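Local atomic coordinates of methylase yhhF (Escherichia coli, PDB entry 2FPO), a protein that transfers a methyl group from S-adenosyl-L-methionine to N2 of guanine 966 of 16S rRNA in the assembled 30S particle. Residues Q57-F62 with T81-D86; L116-T121 with N147-D152; V126-P131 with A154-E159. One frame throughout, in Å; residues are numbered along the deposited sequence. Where two conformers were deposited one is given.

Interaction 1 (Q57-F62 with T81-D86); sequences QCLDCF and TLIEMD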
loop_
_atom_site.group_PDB
_atom_site.type_symbol
_atom_site.label_atom_id
_atom_site.label_comp_id
_atom_site.label_asym_id
_atom_site.label_seq_id
_atom_site.Cartn_x
_atom_site.Cartn_y
_atom_site.Cartn_z
ATOM N N GLN A 57 2.532 10.714 3.590
ATOM C CA GLN A 57 3.328 10.188 2.495
ATOM C C GLN A 57 3.163 8.669 2.491
ATOM O O GLN A 57 3.465 7.988 3.492
ATOM C CB GLN A 57 4.794 10.602 2.648
ATOM C CG GLN A 57 5.157 11.873 1.835
ATOM C CD GLN A 57 5.193 11.643 0.288
ATOM O OE1 GLN A 57 5.239 12.607 -0.484
ATOM N NE2 GLN A 57 5.169 10.369 -0.152
ATOM N N CYS A 58 2.690 8.147 1.356
ATOM C CA CYS A 58 2.325 6.733 1.201
ATOM C C CYS A 58 3.181 6.011 0.174
ATOM O O CYS A 58 3.523 6.543 -0.892
ATOM C CB CYS A 58 0.847 6.584 0.795
ATOM S SG CYS A 58 -0.295 7.459 1.877
ATOM N N LEU A 59 3.528 4.786 0.500
ATOM C CA LEU A 59 4.249 3.957 -0.453
ATOM C C LEU A 59 3.452 2.667 -0.641
ATOM O O LEU A 59 3.114 1.988 0.325
ATOM C CB LEU A 59 5.672 3.712 0.081
ATOM C CG LEU A 59 6.499 2.631 -0.629
ATOM C CD1 LEU A 59 6.935 3.188 -2.015
ATOM C CD2 LEU A 59 7.682 2.240 0.278
ATOM N N ASP A 60 3.135 2.330 -1.889
ATOM C CA ASP A 60 2.461 1.063 -2.195
ATOM C C ASP A 60 3.470 0.134 -2.897
ATOM O O ASP A 60 3.841 0.382 -4.060
ATOM C CB ASP A 60 1.267 1.342 -3.096
ATOM C CG ASP A 60 0.262 0.184 -3.151
ATOM O OD1 ASP A 60 0.607 -0.986 -2.882
ATOM O OD2 ASP A 60 -0.888 0.463 -3.500
ATOM N N CYS A 61 3.889 -0.922 -2.188
ATOM C CA CYS A 61 4.957 -1.819 -2.672
ATOM C C CYS A 61 4.595 -2.709 -3.851
ATOM O O CYS A 61 5.512 -3.163 -4.558
ATOM C CB CYS A 61 5.515 -2.681 -1.537
ATOM S SG CYS A 61 6.275 -1.681 -0.220
ATOM N N PHE A 62 3.301 -3.008 -4.017
ATOM C CA PHE A 62 2.792 -3.887 -5.093
ATOM C C PHE A 62 1.472 -3.258 -5.446
ATOM O O PHE A 62 0.393 -3.742 -5.022
ATOM C CB PHE A 62 2.562 -5.363 -4.622
ATOM C CG PHE A 62 3.753 -5.966 -3.929
ATOM C CD1 PHE A 62 4.728 -6.640 -4.657
ATOM C CD2 PHE A 62 3.912 -5.817 -2.548
ATOM C CE1 PHE A 62 5.893 -7.155 -3.993
ATOM C CE2 PHE A 62 5.042 -6.321 -1.870
ATOM C CZ PHE A 62 6.029 -7.011 -2.592
ATOM N N THR A 81 4.005 7.090 -3.683
ATOM C CA THR A 81 4.891 6.419 -4.614
ATOM C C THR A 81 4.352 4.994 -4.770
ATOM O O THR A 81 4.137 4.274 -3.775
ATOM C CB THR A 81 6.321 6.428 -4.093
ATOM O OG1 THR A 81 6.760 7.787 -4.026
ATOM C CG2 THR A 81 7.259 5.609 -5.011
ATOM N N LEU A 82 4.078 4.631 -6.019
ATOM C CA LEU A 82 3.370 3.391 -6.322
ATOM C C LEU A 82 4.293 2.467 -7.123
ATOM O O LEU A 82 4.674 2.794 -8.226
ATOM C CB LEU A 82 2.079 3.680 -7.109
ATOM C CG LEU A 82 1.136 4.730 -6.469
ATOM C CD1 LEU A 82 -0.024 5.084 -7.403
ATOM C CD2 LEU A 82 0.603 4.272 -5.115
ATOM N N ILE A 83 4.631 1.316 -6.553
ATOM C CA ILE A 83 5.627 0.420 -7.139
ATOM C C ILE A 83 4.915 -0.796 -7.768
ATOM O O ILE A 83 4.091 -1.433 -7.115
ATOM C CB ILE A 83 6.671 -0.119 -6.106
ATOM C CG1 ILE A 83 7.258 0.997 -5.217
ATOM C CG2 ILE A 83 7.821 -0.881 -6.858
ATOM C CD1 ILE A 83 7.794 2.193 -6.028
ATOM N N GLU A 84 5.219 -1.086 -9.032
ATOM C CA GLU A 84 4.492 -2.135 -9.724
ATOM C C GLU A 84 5.372 -2.810 -10.747
ATOM O O GLU A 84 5.873 -2.159 -11.662
ATOM C CB GLU A 84 3.180 -1.600 -10.348
ATOM C CG GLU A 84 2.447 -2.634 -11.304
ATOM C CD GLU A 84 2.071 -3.936 -10.593
ATOM O OE1 GLU A 84 1.608 -3.856 -9.409
ATOM O OE2 GLU A 84 2.270 -5.047 -11.177
HETATM N N MSE A 85 5.529 -4.129 -10.607
HETATM C CA MSE A 85 6.405 -4.946 -11.456
HETATM C C MSE A 85 5.887 -5.095 -12.896
HETATM O O MSE A 85 6.674 -5.142 -13.840
HETATM C CB MSE A 85 6.615 -6.336 -10.812
HETATM C CG MSE A 85 7.758 -7.192 -11.407
HETATM SE SE MSE A 85 7.168 -8.533 -12.728
HETATM C CE MSE A 85 7.336 -10.092 -11.687
ATOM N N ASP A 86 4.569 -5.200 -13.052
ATOM C CA ASP A 86 3.968 -5.429 -14.371
ATOM C C ASP A 86 3.946 -4.137 -15.229
ATOM O O ASP A 86 3.320 -3.138 -14.846
ATOM C CB ASP A 86 2.551 -6.007 -14.226
ATOM C CG ASP A 86 1.978 -6.496 -15.546
ATOM O OD1 ASP A 86 1.805 -5.686 -16.498
ATOM O OD2 ASP A 86 1.732 -7.711 -15.661
HETATM O O HOH W 1 6.782 8.889 -1.853
#
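Cys58 O and Asp60 N face Thr81 across two parallel strands, and each is satisfied by main-chain hydrogen bonding: Thr81 N donates to Cys58 O at 2.9 Å, and Asp60 N donates to Thr81 O. Ile83 N then reaches Asp60 O at 2.8 Å (N-H...O 164°), completing the ladder in which Leu59 pairs with Thr81 and Asp60 with Leu82. Thr81 O also receives the CA-H of Leu59, with CA and O 3.3 Å apart. On the Leu59 face, CD1 lies 3.9 Å from both Thr81 CG2 and Ile83 CG1; CG anti to the backbone N (chi1 168°) and chi2 of 73° together bring this branch toward the neighbouring strand. On the other face, Leu82 CD2 covers Asp60 CB at 3.6 Å. Thr81 OG1 bonds Arg106, Asp60 OD2 has a weak bond from Gly69 N, and Glu84 divides its carboxylate between Gly64 N through OE1 and Asp86 N through OE2, the latter at 3.0 Å. Helix 67-74 links these adjacent strands in a beta-alpha-beta unit of the Rossmann-like methyltransferase fold. The chemistry implies that backbone bonds set the strand register, whereas Glu84 ties together the two loops leaving the strand ends.

Interaction 2 (L116-T121 with N147-D152); sequences LAQKGT and NGWLAD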
loop_
_atom_site.group_PDB
_atom_site.type_symbol
_atom_site.label_atom_id
_atom_site.label_comp_id
_atom_site.label_asym_id
_atom_site.label_seq_id
_atom_site.Cartn_x
_atom_site.Cartn_y
_atom_site.Cartn_z
ATOM N N LEU A 116 13.336 -1.634 -3.110
ATOM C CA LEU A 116 13.532 -1.328 -1.689
ATOM C C LEU A 116 14.959 -1.559 -1.210
ATOM O O LEU A 116 15.326 -1.115 -0.116
ATOM C CB LEU A 116 12.522 -2.107 -0.807
ATOM C CG LEU A 116 11.029 -1.861 -1.118
ATOM C CD1 LEU A 116 10.176 -2.862 -0.394
ATOM C CD2 LEU A 116 10.651 -0.385 -0.767
ATOM N N ALA A 117 15.758 -2.253 -2.019
ATOM C CA ALA A 117 17.173 -2.513 -1.700
ATOM C C ALA A 117 18.041 -1.354 -2.158
ATOM O O ALA A 117 18.938 -1.520 -3.018
ATOM C CB ALA A 117 17.651 -3.829 -2.306
ATOM N N GLN A 118 17.783 -0.197 -1.559
ATOM C CA GLN A 118 18.569 1.018 -1.735
ATOM C C GLN A 118 18.239 1.964 -0.549
ATOM O O GLN A 118 17.286 1.704 0.194
ATOM C CB GLN A 118 18.195 1.700 -3.061
ATOM C CG GLN A 118 16.692 2.080 -3.145
ATOM C CD GLN A 118 16.353 2.965 -4.332
ATOM O OE1 GLN A 118 17.174 3.784 -4.775
ATOM N NE2 GLN A 118 15.129 2.806 -4.870
ATOM N N LYS A 119 19.008 3.039 -0.375
ATOM C CA LYS A 119 18.672 4.049 0.626
ATOM C C LYS A 119 17.306 4.653 0.309
ATOM O O LYS A 119 17.120 5.299 -0.743
ATOM C CB LYS A 119 19.721 5.166 0.689
ATOM C CG LYS A 119 19.505 6.127 1.869
ATOM C CD LYS A 119 20.743 6.984 2.173
ATOM C CE LYS A 119 20.575 8.463 1.748
ATOM N NZ LYS A 119 20.534 8.676 0.260
ATOM N N GLY A 120 16.364 4.451 1.226
ATOM C CA GLY A 120 14.998 4.897 1.020
ATOM C C GLY A 120 14.687 6.258 1.563
ATOM O O GLY A 120 15.569 6.981 2.030
ATOM N N THR A 121 13.410 6.599 1.490
ATOM C CA THR A 121 12.906 7.849 2.007
ATOM C C THR A 121 11.711 7.538 2.926
ATOM O O THR A 121 10.937 6.636 2.623
ATOM C CB THR A 121 12.569 8.845 0.841
ATOM O OG1 THR A 121 12.346 10.135 1.399
ATOM C CG2 THR A 121 11.335 8.416 0.025
ATOM N N ASN A 147 16.148 -0.130 5.304
ATOM C CA ASN A 147 16.624 0.827 4.320
ATOM C C ASN A 147 16.010 2.237 4.413
ATOM O O ASN A 147 16.124 3.028 3.484
ATOM C CB ASN A 147 16.516 0.212 2.907
ATOM C CG ASN A 147 17.466 -0.969 2.732
ATOM O OD1 ASN A 147 18.475 -1.050 3.416
ATOM N ND2 ASN A 147 17.139 -1.884 1.841
ATOM N N GLY A 148 15.389 2.552 5.550
ATOM C CA GLY A 148 14.925 3.911 5.809
ATOM C C GLY A 148 13.630 4.291 5.118
ATOM O O GLY A 148 13.345 5.477 4.928
ATOM N N TRP A 149 12.811 3.300 4.765
ATOM C CA TRP A 149 11.548 3.596 4.095
ATOM C C TRP A 149 10.416 4.066 5.036
ATOM O O TRP A 149 9.330 4.431 4.588
ATOM C CB TRP A 149 11.096 2.345 3.307
ATOM C CG TRP A 149 12.056 2.019 2.165
ATOM C CD1 TRP A 149 13.012 1.055 2.142
ATOM C CD2 TRP A 149 12.147 2.717 0.903
ATOM N NE1 TRP A 149 13.684 1.070 0.920
ATOM C CE2 TRP A 149 13.192 2.102 0.159
ATOM C CE3 TRP A 149 11.448 3.814 0.336
ATOM C CZ2 TRP A 149 13.545 2.517 -1.130
ATOM C CZ3 TRP A 149 11.824 4.255 -0.954
ATOM C CH2 TRP A 149 12.849 3.601 -1.667
ATOM N N LEU A 150 10.652 4.001 6.339
ATOM C CA LEU A 150 9.571 4.200 7.317
ATOM C C LEU A 150 9.868 5.455 8.107
ATOM O O LEU A 150 10.993 5.648 8.519
ATOM C CB LEU A 150 9.444 2.977 8.266
ATOM C CG LEU A 150 9.193 1.603 7.611
ATOM C CD1 LEU A 150 9.033 0.515 8.652
ATOM C CD2 LEU A 150 7.938 1.674 6.786
ATOM N N ALA A 151 8.860 6.305 8.285
ATOM C CA ALA A 151 8.943 7.436 9.188
ATOM C C ALA A 151 8.934 6.866 10.590
ATOM O O ALA A 151 8.529 5.718 10.802
ATOM C CB ALA A 151 7.773 8.408 8.980
ATOM N N ASP A 152 9.440 7.668 11.521
ATOM C CA ASP A 152 9.486 7.352 12.945
ATOM C C ASP A 152 8.329 6.519 13.494
ATOM O O ASP A 152 8.606 5.520 14.180
ATOM C CB ASP A 152 9.700 8.631 13.784
ATOM C CG ASP A 152 11.114 9.191 13.638
ATOM O OD1 ASP A 152 11.948 8.514 12.989
ATOM O OD2 ASP A 152 11.405 10.297 14.159
#
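Trp149 lays its indole between Leu116 and Gly120, which cover opposite faces of the ring system. Leu116 CD2 stands almost straight over the five-membered ring, 3.7 Å from its centroid. From the other side Gly120 CA sits above the six-membered ring, 3.4 Å from that centroid and 8° off its normal; both are CH-pi contacts. A side chain on Gly120 would run into the indole and Asn147 O, so the close approach depends on the bare CA. Thr121 N lies over the same face as Gly120 CA, nearer the rim, while Gln118 crosses the benzo end at about a right angle, its CG 3.8 Å from Trp149 CZ2 and its NE2 bonded to Phe115 O.

The indole is also fixed within its plane. Trp149 NE1 donates to Leu116 O at 2.9 Å with an N-H...O angle of 162°, the acceptor lying close to the ring plane. The same oxygen takes a second, slightly more bent bond from Asn147 ND2, at 2.8 Å. Asn147 has CG anti to its own carbonyl carbon (chi1 -66°), which carries the amide toward the start of segment 116-121, at Leu116 O. Its backbone O in turn accepts from Gly120 N at 2.7 Å, so Asn147 grips the loop at two places, on either side of the inverse gamma turn centred on Ala117.

Further inward, Trp149 packs on Leu144 and Leu59, and Leu116 on Thr140 and Leu143. The arrangement is an indole sandwiched by CH-pi contacts, joining the loop that enters strand 123-128 to the turn that closes helix 137-146 of the Rossmann-like methyltransferase fold.

Interaction 3 (V126-P131 with A154-E159); sequences VFVDPP and ALIYVE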
loop_
_atom_site.group_PDB
_atom_site.type_symbol
_atom_site.label_atom_id
_atom_site.label_comp_id
_atom_site.label_asym_id
_atom_site.label_seq_id
_atom_site.Cartn_x
_atom_site.Cartn_y
_atom_site.Cartn_z
ATOM N N VAL A 126 2.560 2.600 4.620
ATOM C CA VAL A 126 3.040 1.651 3.588
ATOM C C VAL A 126 2.073 0.494 3.434
ATOM O O VAL A 126 1.582 -0.064 4.437
ATOM C CB VAL A 126 4.488 1.125 3.883
ATOM C CG1 VAL A 126 5.018 0.181 2.774
ATOM C CG2 VAL A 126 5.455 2.279 4.092
ATOM N N PHE A 127 1.791 0.156 2.175
ATOM C CA PHE A 127 0.914 -0.955 1.828
ATOM C C PHE A 127 1.747 -2.131 1.313
ATOM O O PHE A 127 2.506 -1.988 0.348
ATOM C CB PHE A 127 -0.101 -0.561 0.754
ATOM C CG PHE A 127 -0.910 0.675 1.100
ATOM C CD1 PHE A 127 -1.909 0.631 2.087
ATOM C CD2 PHE A 127 -0.706 1.861 0.411
ATOM C CE1 PHE A 127 -2.654 1.805 2.412
ATOM C CE2 PHE A 127 -1.456 3.033 0.720
ATOM C CZ PHE A 127 -2.425 2.999 1.724
ATOM N N VAL A 128 1.553 -3.283 1.957
ATOM C CA VAL A 128 2.264 -4.540 1.638
ATOM C C VAL A 128 1.251 -5.659 1.396
ATOM O O VAL A 128 0.892 -6.441 2.287
ATOM C CB VAL A 128 3.292 -4.942 2.742
ATOM C CG1 VAL A 128 4.151 -6.149 2.279
ATOM C CG2 VAL A 128 4.152 -3.758 3.147
ATOM N N ASP A 129 0.799 -5.744 0.155
ATOM C CA ASP A 129 -0.136 -6.772 -0.242
ATOM C C ASP A 129 0.491 -7.473 -1.447
ATOM O O ASP A 129 0.139 -7.189 -2.579
ATOM C CB ASP A 129 -1.486 -6.147 -0.605
ATOM C CG ASP A 129 -2.486 -7.181 -1.125
ATOM O OD1 ASP A 129 -2.397 -8.378 -0.725
ATOM O OD2 ASP A 129 -3.340 -6.806 -1.956
ATOM N N PRO A 130 1.472 -8.365 -1.204
ATOM C CA PRO A 130 2.103 -8.993 -2.372
ATOM C C PRO A 130 1.222 -9.991 -3.138
ATOM O O PRO A 130 0.282 -10.571 -2.543
ATOM C CB PRO A 130 3.362 -9.654 -1.774
ATOM C CG PRO A 130 2.988 -9.919 -0.341
ATOM C CD PRO A 130 2.087 -8.787 0.069
ATOM N N PRO A 131 1.516 -10.206 -4.449
ATOM C CA PRO A 131 0.735 -11.121 -5.275
ATOM C C PRO A 131 0.835 -12.554 -4.747
ATOM O O PRO A 131 -0.090 -13.346 -4.898
ATOM C CB PRO A 131 1.382 -10.976 -6.686
ATOM C CG PRO A 131 2.776 -10.547 -6.402
ATOM C CD PRO A 131 2.615 -9.594 -5.226
ATOM N N ALA A 154 5.607 4.974 11.601
ATOM C CA ALA A 154 4.874 4.542 10.418
ATOM C C ALA A 154 3.832 3.428 10.679
ATOM O O ALA A 154 3.945 2.652 11.639
ATOM C CB ALA A 154 5.875 4.127 9.340
ATOM N N LEU A 155 2.826 3.381 9.809
ATOM C CA LEU A 155 1.825 2.316 9.766
ATOM C C LEU A 155 2.070 1.505 8.524
ATOM O O LEU A 155 2.247 2.075 7.446
ATOM C CB LEU A 155 0.412 2.915 9.733
ATOM C CG LEU A 155 0.121 3.656 11.033
ATOM C CD1 LEU A 155 -1.000 4.678 10.872
ATOM C CD2 LEU A 155 -0.152 2.644 12.167
ATOM N N ILE A 156 2.165 0.193 8.677
ATOM C CA ILE A 156 2.396 -0.715 7.554
ATOM C C ILE A 156 1.224 -1.719 7.462
ATOM O O ILE A 156 0.961 -2.486 8.379
ATOM C CB ILE A 156 3.735 -1.476 7.678
ATOM C CG1 ILE A 156 4.912 -0.525 7.941
ATOM C CG2 ILE A 156 3.994 -2.357 6.438
ATOM C CD1 ILE A 156 5.227 -0.300 9.469
ATOM N N TYR A 157 0.522 -1.684 6.354
ATOM C CA TYR A 157 -0.615 -2.567 6.136
ATOM C C TYR A 157 -0.066 -3.828 5.502
ATOM O O TYR A 157 0.705 -3.754 4.540
ATOM C CB TYR A 157 -1.665 -1.884 5.236
ATOM C CG TYR A 157 -2.743 -2.801 4.661
ATOM C CD1 TYR A 157 -3.782 -3.291 5.462
ATOM C CD2 TYR A 157 -2.720 -3.164 3.316
ATOM C CE1 TYR A 157 -4.777 -4.133 4.926
ATOM C CE2 TYR A 157 -3.696 -3.996 2.779
ATOM C CZ TYR A 157 -4.713 -4.481 3.574
ATOM O OH TYR A 157 -5.673 -5.292 3.006
ATOM N N VAL A 158 -0.444 -4.968 6.069
ATOM C CA VAL A 158 0.019 -6.267 5.617
ATOM C C VAL A 158 -1.201 -7.158 5.446
ATOM O O VAL A 158 -2.035 -7.282 6.340
ATOM C CB VAL A 158 1.052 -6.935 6.621
ATOM C CG1 VAL A 158 1.434 -8.330 6.151
ATOM C CG2 VAL A 158 2.285 -6.085 6.760
ATOM N N GLU A 159 -1.332 -7.712 4.248
ATOM C CA GLU A 159 -2.379 -8.648 3.932
ATOM C C GLU A 159 -1.759 -10.055 3.730
ATOM O O GLU A 159 -0.738 -10.215 3.032
ATOM C CB GLU A 159 -3.097 -8.167 2.674
ATOM C CG GLU A 159 -4.226 -9.019 2.248
ATOM C CD GLU A 159 -5.040 -8.403 1.109
ATOM O OE1 GLU A 159 -5.314 -7.175 1.145
ATOM O OE2 GLU A 159 -5.414 -9.181 0.201
#
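The side chains of Phe127 and Tyr157 cross obliquely on one side of the sheet: Phe127 CD1 is 4.0 Å from Tyr157 CB, a contact that falls neither over a face nor at an edge. Leu45 of helix 39-53 touches both. The side chains of Asp129 and Glu159 lie side by side, carboxylate planes 31° apart, with Asp129 OD1 and Glu159 OE2, two acceptors, 3.3 Å apart and not hydrogen-bonded. Glu159 has CG anti to its backbone N (chi1 -179°) and an extended chain beyond, which carries its carboxylate out beside Asp129. Tyr157 OH donates to Glu159 OE1 at 2.7 Å, on the anti side. Trimming Glu159 to alanine would probably cost that hydroxyl this acceptor and open a gap beside Asp129. Strand 123-128 is central in the Rossmann-like sheet, whereas 154-161 is its last parallel strand, with antiparallel 184-191 beyond; Asp129-Pro130-Pro131 forms the Asp-Pro-Pro motif, as in N6-adenine and related amino-methyltransferases. Four backbone bonds join the strands, from Tyr157 N to Val126 O (2.7 Å) to the longer Glu159 N to Val128 O (3.2 Å). On the face away from the rings, Val128 and Ile156 bring their CG2 atoms within 3.6 Å, and Leu144 of helix 137-146 covers Val126 and Val128.

Overall arrangement
From the N terminus, interaction 1 comes first: segment 81-86 returns beside 57-62 after helix 67-74 and is complete before the others open. Interaction 2 opens at 116-121 and interaction 3 at 126-131; they close at 147-152 and 154-159, in that order, so the two loops cross rather than nest, both spanning helix 137-146. Interactions 1 and 3 share one sheet, where strands 57-60 and 123-128 are neighbours and Leu59 O lies 2.9 Å from Phe127 N, a probable hydrogen bond. Interaction 2 packs against both: Leu59 CD2 lies 4.1 Å from Trp149 CE3, and Leu150 CD2 3.7 Å from Val126 CG2, joining peripheral loops to the sheet.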